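Side-chain contacts in actin depolymerization factor 2 (Plasmodium berghei, PDB 2XFA), which probably binds actin and promotes the disassembly and turnover of actin filaments in the malaria parasite, as other members of the ADF/cofilin family do: residues E140-A143 / I144-T148; L101-P104 / K105-M108; E15-Y18 / E19-L23. All blocks are in the same frame, centred on the assembly; numbering follows the deposited sequence.

Interaction 1 of 3, residues E140-A143 / I144-T148; sequences ELKA and IILNT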
loop_
_atom_site.group_PDB
_atom_site.type_symbol
_atom_site.label_atom_id
_atom_site.label_comp_id
_atom_site.label_asym_id
_atom_site.label_seq_id
_atom_site.Cartn_x
_atom_site.Cartn_y
_atom_site.Cartn_z
ATOM N N GLU A 140 -1.303 -6.825 12.742
ATOM C CA GLU A 140 -1.896 -5.517 12.902
ATOM C C GLU A 140 -2.794 -5.188 11.708
ATOM O O GLU A 140 -3.921 -4.755 11.878
ATOM C CB GLU A 140 -0.809 -4.452 13.076
ATOM C CG GLU A 140 -1.257 -3.309 13.961
ATOM C CD GLU A 140 -0.136 -2.355 14.337
ATOM O OE1 GLU A 140 0.410 -2.485 15.465
ATOM O OE2 GLU A 140 0.175 -1.462 13.513
ATOM N N LEU A 141 -2.297 -5.389 10.496
ATOM C CA LEU A 141 -3.117 -5.087 9.327
ATOM C C LEU A 141 -4.405 -5.904 9.364
ATOM O O LEU A 141 -5.475 -5.381 9.078
ATOM C CB LEU A 141 -2.382 -5.389 8.033
ATOM C CG LEU A 141 -2.400 -4.515 6.779
ATOM C CD1 LEU A 141 -2.163 -5.400 5.561
ATOM C CD2 LEU A 141 -3.618 -3.645 6.610
ATOM N N LYS A 142 -4.293 -7.192 9.691
ATOM C CA LYS A 142 -5.481 -8.041 9.783
ATOM C C LYS A 142 -6.476 -7.489 10.815
ATOM O O LYS A 142 -7.664 -7.326 10.516
ATOM C CB LYS A 142 -5.097 -9.502 10.068
ATOM C CG LYS A 142 -6.255 -10.477 9.933
ATOM C CD LYS A 142 -5.753 -11.930 9.949
ATOM C CE LYS A 142 -6.898 -12.935 10.095
ATOM N NZ LYS A 142 -7.964 -12.759 9.058
ATOM N N ALA A 143 -5.970 -7.155 12.001
ATOM C CA ALA A 143 -6.788 -6.610 13.082
ATOM C C ALA A 143 -7.494 -5.358 12.612
ATOM O O ALA A 143 -8.684 -5.197 12.808
ATOM C CB ALA A 143 -5.921 -6.300 14.300
ATOM N N ILE A 144 -6.755 -4.467 11.974
ATOM C CA ILE A 144 -7.368 -3.258 11.446
ATOM C C ILE A 144 -8.448 -3.606 10.430
ATOM O O ILE A 144 -9.602 -3.225 10.561
ATOM C CB ILE A 144 -6.325 -2.378 10.785
ATOM C CG1 ILE A 144 -5.520 -1.643 11.858
ATOM C CG2 ILE A 144 -6.990 -1.393 9.854
ATOM C CD1 ILE A 144 -4.201 -1.066 11.324
ATOM N N ILE A 145 -8.074 -4.358 9.412
ATOM C CA ILE A 145 -9.041 -4.715 8.400
ATOM C C ILE A 145 -10.309 -5.322 9.022
ATOM O O ILE A 145 -11.423 -4.917 8.685
ATOM C CB ILE A 145 -8.412 -5.604 7.335
ATOM C CG1 ILE A 145 -7.254 -4.844 6.666
ATOM C CG2 ILE A 145 -9.441 -6.001 6.319
ATOM C CD1 ILE A 145 -6.468 -5.653 5.696
ATOM N N LEU A 146 -10.144 -6.242 9.969
ATOM C CA LEU A 146 -11.285 -6.954 10.550
ATOM C C LEU A 146 -12.133 -6.126 11.531
ATOM O O LEU A 146 -13.331 -6.361 11.647
ATOM C CB LEU A 146 -10.850 -8.266 11.212
ATOM C CG LEU A 146 -10.149 -9.219 10.241
ATOM C CD1 LEU A 146 -9.827 -10.571 10.889
ATOM C CD2 LEU A 146 -10.977 -9.390 8.960
ATOM N N ASN A 147 -11.521 -5.178 12.238
ATOM C CA ASN A 147 -12.285 -4.283 13.111
ATOM C C ASN A 147 -12.879 -3.114 12.343
ATOM O O ASN A 147 -12.962 -1.991 12.857
ATOM C CB ASN A 147 -11.430 -3.762 14.257
ATOM C CG ASN A 147 -11.293 -4.762 15.360
ATOM O OD1 ASN A 147 -12.290 -5.200 15.944
ATOM N ND2 ASN A 147 -10.057 -5.142 15.659
ATOM N N THR A 148 -13.276 -3.394 11.104
ATOM C CA THR A 148 -13.945 -2.418 10.252
ATOM C C THR A 148 -12.978 -1.326 9.845
ATOM O O THR A 148 -12.930 -0.958 8.675
ATOM C CB THR A 148 -15.192 -1.799 10.942
ATOM O OG1 THR A 148 -16.274 -2.743 10.929
ATOM C CG2 THR A 148 -15.631 -0.523 10.227
ATOM O OXT THR A 148 -12.221 -0.807 10.667
#

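Interaction 2 of 3, residues L101-P104 / K105-M108; sequences LSKP and KEKM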
loop_
_atom_site.group_PDB
_atom_site.type_symbol
_atom_site.label_atom_id
_atom_site.label_comp_id
_atom_site.label_asym_id
_atom_site.label_seq_id
_atom_site.Cartn_x
_atom_site.Cartn_y
_atom_site.Cartn_z
ATOM N N LEU A 101 12.430 2.126 12.433
ATOM C CA LEU A 101 13.870 2.112 12.150
ATOM C C LEU A 101 14.227 2.777 10.829
ATOM O O LEU A 101 15.376 2.765 10.410
ATOM C CB LEU A 101 14.434 0.681 12.197
ATOM C CG LEU A 101 14.587 0.179 13.624
ATOM C CD1 LEU A 101 15.174 -1.248 13.636
ATOM C CD2 LEU A 101 15.488 1.158 14.408
ATOM N N SER A 102 13.231 3.331 10.156
ATOM C CA SER A 102 13.502 4.114 8.972
ATOM C C SER A 102 14.072 5.442 9.467
ATOM O O SER A 102 13.650 5.950 10.509
ATOM C CB SER A 102 12.209 4.303 8.172
ATOM O OG SER A 102 12.403 5.233 7.133
ATOM N N LYS A 103 15.046 5.991 8.753
ATOM C CA LYS A 103 15.648 7.266 9.150
ATOM C C LYS A 103 14.658 8.416 8.979
ATOM O O LYS A 103 13.810 8.370 8.092
ATOM C CB LYS A 103 16.923 7.532 8.350
ATOM C CG LYS A 103 16.702 7.640 6.854
ATOM C CD LYS A 103 18.007 7.510 6.100
ATOM C CE LYS A 103 18.648 6.155 6.364
ATOM N NZ LYS A 103 19.844 5.922 5.505
ATOM N N PRO A 104 14.776 9.459 9.824
ATOM C CA PRO A 104 13.803 10.560 9.912
ATOM C C PRO A 104 13.655 11.298 8.595
ATOM O O PRO A 104 12.531 11.602 8.191
ATOM C CB PRO A 104 14.412 11.499 10.956
ATOM C CG PRO A 104 15.457 10.692 11.670
ATOM C CD PRO A 104 15.959 9.700 10.669
ATOM N N LYS A 105 14.778 11.572 7.938
ATOM C CA LYS A 105 14.780 12.216 6.627
ATOM C C LYS A 105 13.753 11.558 5.694
ATOM O O LYS A 105 13.098 12.224 4.890
ATOM C CB LYS A 105 16.178 12.114 6.018
ATOM C CG LYS A 105 17.300 11.865 7.040
ATOM C CD LYS A 105 17.647 13.140 7.818
ATOM C CE LYS A 105 16.665 13.418 8.961
ATOM N NZ LYS A 105 16.401 14.870 9.196
ATOM N N GLU A 106 13.618 10.244 5.834
ATOM C CA GLU A 106 12.738 9.425 5.006
ATOM C C GLU A 106 11.328 9.399 5.577
ATOM O O GLU A 106 10.353 9.642 4.862
ATOM C CB GLU A 106 13.313 8.001 4.910
ATOM C CG GLU A 106 12.736 7.148 3.787
ATOM C CD GLU A 106 13.107 5.670 3.898
ATOM O OE1 GLU A 106 14.294 5.345 4.172
ATOM O OE2 GLU A 106 12.203 4.833 3.698
ATOM N N LYS A 107 11.201 9.117 6.871
ATOM C CA LYS A 107 9.881 9.180 7.499
ATOM C C LYS A 107 9.127 10.475 7.157
ATOM O O LYS A 107 8.004 10.435 6.668
ATOM C CB LYS A 107 9.978 9.004 9.017
ATOM C CG LYS A 107 9.921 7.556 9.470
ATOM C CD LYS A 107 10.126 7.416 10.967
ATOM C CE LYS A 107 8.832 7.022 11.663
ATOM N NZ LYS A 107 8.216 5.778 11.109
ATOM N N MET A 108 9.741 11.621 7.411
ATOM C CA MET A 108 9.069 12.894 7.132
ATOM C C MET A 108 8.718 13.059 5.654
ATOM O O MET A 108 7.593 13.394 5.328
ATOM C CB MET A 108 9.878 14.077 7.673
ATOM C CG MET A 108 9.904 14.120 9.203
ATOM S SD MET A 108 10.800 15.522 9.919
ATOM C CE MET A 108 9.549 16.811 9.932
#

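Interaction 3 of 3, residues E15-Y18 / E19-L23; sequences ECIY and EFNRL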
loop_
_atom_site.group_PDB
_atom_site.type_symbol
_atom_site.label_atom_id
_atom_site.label_comp_id
_atom_site.label_asym_id
_atom_site.label_seq_id
_atom_site.Cartn_x
_atom_site.Cartn_y
_atom_site.Cartn_z
ATOM N N GLU A 15 3.553 6.251 -14.447
ATOM C CA GLU A 15 3.401 4.802 -14.328
ATOM C C GLU A 15 2.625 4.449 -13.051
ATOM O O GLU A 15 1.952 3.417 -12.985
ATOM C CB GLU A 15 4.768 4.108 -14.312
ATOM C CG GLU A 15 4.984 3.082 -15.437
ATOM C CD GLU A 15 4.797 1.621 -14.996
ATOM O OE1 GLU A 15 3.942 0.927 -15.592
ATOM O OE2 GLU A 15 5.514 1.162 -14.074
ATOM N N CYS A 16 2.722 5.310 -12.042
ATOM C CA CYS A 16 2.079 5.052 -10.755
ATOM C C CYS A 16 0.589 4.889 -10.941
ATOM O O CYS A 16 0.014 3.878 -10.528
ATOM C CB CYS A 16 2.343 6.185 -9.772
ATOM S SG CYS A 16 3.993 6.134 -9.066
ATOM N N ILE A 17 -0.024 5.884 -11.580
ATOM C CA ILE A 17 -1.459 5.869 -11.813
ATOM C C ILE A 17 -1.810 4.833 -12.875
ATOM O O ILE A 17 -2.861 4.192 -12.806
ATOM C CB ILE A 17 -2.006 7.269 -12.203
ATOM C CG1 ILE A 17 -1.510 8.338 -11.222
ATOM C CG2 ILE A 17 -3.518 7.263 -12.220
ATOM C CD1 ILE A 17 -0.101 8.818 -11.500
ATOM N N TYR A 18 -0.920 4.659 -13.848
ATOM C CA TYR A 18 -1.101 3.628 -14.858
ATOM C C TYR A 18 -1.383 2.295 -14.188
ATOM O O TYR A 18 -2.368 1.641 -14.498
ATOM C CB TYR A 18 0.147 3.504 -15.736
ATOM C CG TYR A 18 0.135 2.331 -16.699
ATOM C CD1 TYR A 18 -0.756 2.289 -17.764
ATOM C CD2 TYR A 18 1.038 1.275 -16.558
ATOM C CE1 TYR A 18 -0.768 1.219 -18.649
ATOM C CE2 TYR A 18 1.040 0.202 -17.448
ATOM C CZ TYR A 18 0.130 0.182 -18.487
ATOM O OH TYR A 18 0.112 -0.870 -19.375
ATOM N N GLU A 19 -0.514 1.892 -13.267
ATOM C CA GLU A 19 -0.637 0.576 -12.638
ATOM C C GLU A 19 -1.820 0.488 -11.690
ATOM O O GLU A 19 -2.510 -0.536 -11.634
ATOM C CB GLU A 19 0.650 0.189 -11.903
ATOM C CG GLU A 19 1.861 -0.004 -12.824
ATOM C CD GLU A 19 1.678 -1.128 -13.845
ATOM O OE1 GLU A 19 0.655 -1.853 -13.783
ATOM O OE2 GLU A 19 2.571 -1.286 -14.711
ATOM N N PHE A 20 -2.054 1.551 -10.935
ATOM C CA PHE A 20 -3.244 1.586 -10.092
ATOM C C PHE A 20 -4.512 1.378 -10.919
ATOM O O PHE A 20 -5.417 0.635 -10.538
ATOM C CB PHE A 20 -3.348 2.894 -9.325
ATOM C CG PHE A 20 -4.669 3.045 -8.606
ATOM C CD1 PHE A 20 -4.932 2.324 -7.456
ATOM C CD2 PHE A 20 -5.658 3.867 -9.111
ATOM C CE1 PHE A 20 -6.152 2.443 -6.800
ATOM C CE2 PHE A 20 -6.884 3.987 -8.460
ATOM C CZ PHE A 20 -7.134 3.278 -7.316
ATOM N N ASN A 21 -4.582 2.033 -12.063
ATOM C CA ASN A 21 -5.756 1.851 -12.916
ATOM C C ASN A 21 -5.860 0.415 -13.438
ATOM O O ASN A 21 -6.945 -0.148 -13.499
ATOM C CB ASN A 21 -5.791 2.883 -14.046
ATOM C CG ASN A 21 -6.204 4.280 -13.560
ATOM O OD1 ASN A 21 -5.797 5.292 -14.128
ATOM N ND2 ASN A 21 -7.015 4.329 -12.512
ATOM N N ARG A 22 -4.729 -0.191 -13.780
ATOM C CA ARG A 22 -4.723 -1.603 -14.154
ATOM C C ARG A 22 -5.209 -2.497 -13.004
ATOM O O ARG A 22 -5.819 -3.535 -13.242
ATOM C CB ARG A 22 -3.331 -2.031 -14.645
ATOM C CG ARG A 22 -3.043 -1.622 -16.087
ATOM C CD ARG A 22 -1.566 -1.734 -16.447
ATOM N NE ARG A 22 -1.043 -3.093 -16.321
ATOM C CZ ARG A 22 -1.302 -4.074 -17.181
ATOM N NH1 ARG A 22 -2.090 -3.849 -18.227
ATOM N NH2 ARG A 22 -0.785 -5.282 -16.996
ATOM N N LEU A 23 -4.930 -2.087 -11.764
ATOM C CA LEU A 23 -5.392 -2.797 -10.563
ATOM C C LEU A 23 -6.883 -2.606 -10.327
ATOM O O LEU A 23 -7.624 -3.568 -10.117
ATOM C CB LEU A 23 -4.641 -2.295 -9.321
ATOM C CG LEU A 23 -5.074 -2.850 -7.960
ATOM C CD1 LEU A 23 -3.906 -2.901 -6.971
ATOM C CD2 LEU A 23 -6.210 -2.035 -7.382
#

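Interaction 1 of 3, residues E140-A143 / I144-T148
I145 and L141 meet because CG1 of I145 stands anti to its carbonyl carbon (chi1 -60°), which runs the long branch back along the helix toward the residue four positions earlier. Its tip, CD1, lies 3.6 Å from L141 CD2, and the two branched chains pass each other at a slant. L141 turns the CD2 methyl toward the isoleucine although its CB points away from it. K142 and L146 make a second pair with the same four-residue spacing, on another face of the helix. The lysine leaves with CG anti to the backbone N (chi1 -170°) and stays extended until a bend at its last torsion. The CD1 methyl of L146 packs on the aliphatic part of the lysine, 3.7 Å from K142 CG. The same methyl is close to the ammonium group, but the charge is satisfied by a salt bridge from K142 NZ to D57.

Beneath these pairs the backbone closes in i to i+4 steps. I145 N donates to L141 O over 2.8 Å, and L146 N to K142 O over 2.8 Å at 160°. In the last step N147 N reaches A143 O at 2.9 Å, and ND2 of the same asparagine adds a weak bond to that oxygen at 3.2 Å. The carbonyl is held mainly by the main chain, with weak help from the side chain, at the residue where helical geometry ends.

The buried L141 and I145 face M79 on strand 73-81, and L141 and I144 also touch L128 on strand 126-130; K142 and L146 lie toward the surface. The arrangement forms the last turns and C-terminal end of an amphipathic helix packed on the central mixed sheet of the ADF/cofilin fold.

Interaction 2 of 3, residues L101-P104 / K105-M108
K103 O receives two backbone N-H groups from the first turn of the helix. K107 N approaches nearly straight and in the carbonyl plane, at 3.0 Å from K103 O. E106 N comes from above that plane, 2.9 Å from the same K103 O, with a more bent bond (137°). K103 is the N-cap residue, and the next carbonyl continues the pattern, P104 O accepting from M108 N at 2.9 Å. Before the cap, S102 points its CB toward the helix and holds OG anti to the backbone N (chi1 171°), which sets the hydroxyl oxygen against the E106 carboxylate, 3.3 Å from E106 CD. The angle to OE2 is too poor for a hydrogen bond; that oxygen instead accepts from C72 N. Apolar contact is thin: K103 CG lies 3.9 Å from E106 CB, K105 curls back to put CE 3.6 Å from P104 CB, and K107 runs its CG and CD past S102. The K107 ammonium group turns back to the preceding loop, bonding S98 OG and P99 O. The contact thus forms the largely exposed start of helix 104-118, just after the loop from strand 89-97, with E106 fastened to the loop that precedes strand 73-81 and K107 touching T131 beyond strand 126-130.

Interaction 3 of 3, residues E15-Y18 / E19-L23
Successive turns of the amphipathic helix 14-24, near the N terminus of the ADF/cofilin fold, are joined here by a CH-pi contact between Y18 and R22 and by two glutamates. R22 and Y18 lie side by side and point the same way; the methylene CD of R22 sits over one face of the tyrosine ring, 3.6 Å from its centroid and offset toward the rim. The guanidinium plane is turned only 15° from the ring. E19 OE1 lies at the edge of the guanidinium, in its plane, and takes a weak bond from R22 NE at 3.3 Å within a salt bridge, which may help to orient the group. E19 OE1 also accepts from N29 ND2. With chi1 and chi2 both near -60°, the E19 carboxylate folds back along the helix, bringing OE2 near the ring edge of Y18 and 2.7 Å from E15 OE1. Oxygens this close suggest that one of the two acids probably carries a proton; the carboxylate planes are nearly perpendicular (84°). Main-chain i to i+4 bonds run underneath, including R22 N to Y18 O at 3.1 Å. E15 and E19 rest against V44 of strand 41-48, while F20 and L23 pack on I76 of strand 73-81 and C16 O accepts from Y34 OH of strand 31-37.

From the N terminus, interaction 3 comes first, within helix 14-24; interaction 2 follows where the loop after strand 89-97 enters helix 104-118, and interaction 1 lies at the end of helix 137-146 and runs to the C terminus. They stand in series, none nesting or crossing, and each spans a few residues, so none closes a long loop. None touches another, and their centres lie 25 to 26 Å apart. Interactions 1 and 3 lie on opposite sides of the chain's centre and both pack against strand 73-81, one through M79 and I81, the other through I76. Interaction 2 reaches C72, so each has a link to strand 73-81 or to the loop that enters it.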